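Local coordinates for transcription antitermination protein NusB (Thermotoga maritima, PDB 1TZV) that acts as an antitermination factor, probably required for transcription of ribosomal RNA genes and binding the boxA antiterminator sequence of their RNA, at residues E33-D36 with E37-K41. Numbering follows the deposited sequence.
Sequences EILD and ETYDK
D36 OD1 accepts two hydrogen bonds from T38, one from the hydroxyl OG1 at 2.6 Å and one from the backbone N at 2.8 Å. The amide bond closes an Asx turn, superposed on a type I beta turn from D36 to Y39, in the loop linking helices 27-34 and 41-56 of the all-helical NusB fold; the hydroxyl adds a second bond to the same oxygen. The two donors arrive differently: OG1 lies at the syn lone pair, on the side of the other carboxylate oxygen, whereas the amide comes from above the carboxylate plane. With chi1 of 57°, CG of D36 sits between its own backbone N and carbonyl carbon, which brings OD1 up to T38. A water hydrogen-bonds to OD2 and, over a longer distance, to T38 OG1, a hydroxyl that is also bonded to R7 of helix 5-19. The turn itself is closed by Y39 N, 3.0 Å from D36 O. An alanine in place of D36 would probably leave T38 N and OG1 without their shared acceptor, and the water without its carboxylate partner. L35 CD2 lies over one face of the Y39 ring, a CH-pi contact 4.0 Å from the ring centroid. The phenol reaches back to helix 5-19, bonding K14 through OH, and CG2 of I34 lies 4.1 Å from this same oxygen.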
# COMPACT_ATOMS: atom_id res chain seq x y z
N GLU A 33 -14.46 2.90 9.70
CA GLU A 33 -15.76 2.52 9.14
C GLU A 33 -15.64 1.14 8.47
O GLU A 33 -16.58 0.34 8.47
CB GLU A 33 -16.23 3.51 8.07
CG GLU A 33 -16.43 4.95 8.54
CD GLU A 33 -16.92 5.85 7.42
OE1 GLU A 33 -16.84 5.43 6.25
OE2 GLU A 33 -17.38 6.97 7.72
N ILE A 34 -14.46 0.87 7.91
CA ILE A 34 -14.18 -0.39 7.22
C ILE A 34 -13.95 -1.53 8.21
O ILE A 34 -14.45 -2.64 8.01
CB ILE A 34 -12.94 -0.21 6.30
CG1 ILE A 34 -13.31 0.73 5.15
CG2 ILE A 34 -12.46 -1.55 5.77
CD1 ILE A 34 -12.11 1.35 4.48
N LEU A 35 -13.18 -1.25 9.26
CA LEU A 35 -12.90 -2.26 10.27
C LEU A 35 -14.17 -2.53 11.06
O LEU A 35 -14.89 -1.62 11.46
CB LEU A 35 -11.78 -1.79 11.22
CG LEU A 35 -10.41 -1.55 10.57
CD1 LEU A 35 -9.46 -0.97 11.60
CD2 LEU A 35 -9.86 -2.85 9.99
N ASP A 36 -14.46 -3.81 11.26
CA ASP A 36 -15.63 -4.21 12.02
C ASP A 36 -15.35 -5.54 12.69
O ASP A 36 -14.20 -5.98 12.77
CB ASP A 36 -16.88 -4.30 11.13
CG ASP A 36 -16.71 -5.25 9.97
OD1 ASP A 36 -15.86 -6.15 10.06
OD2 ASP A 36 -17.44 -5.11 8.97
N GLU A 37 -16.41 -6.18 13.18
CA GLU A 37 -16.30 -7.45 13.87
C GLU A 37 -15.65 -8.56 13.06
O GLU A 37 -15.15 -9.53 13.63
CB GLU A 37 -17.68 -7.91 14.35
CG GLU A 37 -18.77 -7.80 13.29
CD GLU A 37 -19.18 -6.36 13.01
OE1 GLU A 37 -19.85 -6.11 11.98
OE2 GLU A 37 -18.85 -5.47 13.83
N THR A 38 -15.64 -8.44 11.73
CA THR A 38 -15.03 -9.48 10.90
C THR A 38 -13.50 -9.44 10.91
O THR A 38 -12.85 -10.35 10.39
CB THR A 38 -15.54 -9.43 9.44
OG1 THR A 38 -15.05 -8.26 8.78
CG2 THR A 38 -17.06 -9.43 9.41
N TYR A 39 -12.93 -8.39 11.50
CA TYR A 39 -11.48 -8.27 11.59
C TYR A 39 -11.05 -8.56 13.02
O TYR A 39 -11.64 -8.01 13.95
CB TYR A 39 -11.02 -6.86 11.20
CG TYR A 39 -11.25 -6.51 9.75
CD1 TYR A 39 -12.51 -6.12 9.30
CD2 TYR A 39 -10.20 -6.58 8.83
CE1 TYR A 39 -12.73 -5.82 7.97
CE2 TYR A 39 -10.41 -6.28 7.49
CZ TYR A 39 -11.67 -5.89 7.07
OH TYR A 39 -11.89 -5.58 5.76
N ASP A 40 -10.04 -9.40 13.21
CA ASP A 40 -9.61 -9.71 14.57
C ASP A 40 -8.74 -8.60 15.17
O ASP A 40 -8.33 -7.66 14.47
CB ASP A 40 -8.93 -11.10 14.67
CG ASP A 40 -7.64 -11.22 13.87
OD1 ASP A 40 -7.06 -10.19 13.47
OD2 ASP A 40 -7.17 -12.37 13.66
N LYS A 41 -8.48 -8.69 16.47
CA LYS A 41 -7.70 -7.68 17.16
C LYS A 41 -6.37 -7.33 16.47
O LYS A 41 -6.04 -6.15 16.32
CB LYS A 41 -7.44 -8.15 18.61
CG LYS A 41 -6.52 -7.26 19.43
CD LYS A 41 -6.28 -7.84 20.81
CE LYS A 41 -5.28 -7.00 21.60
NZ LYS A 41 -5.81 -5.65 21.93
O HOH W 1 -16.66 -6.36 6.68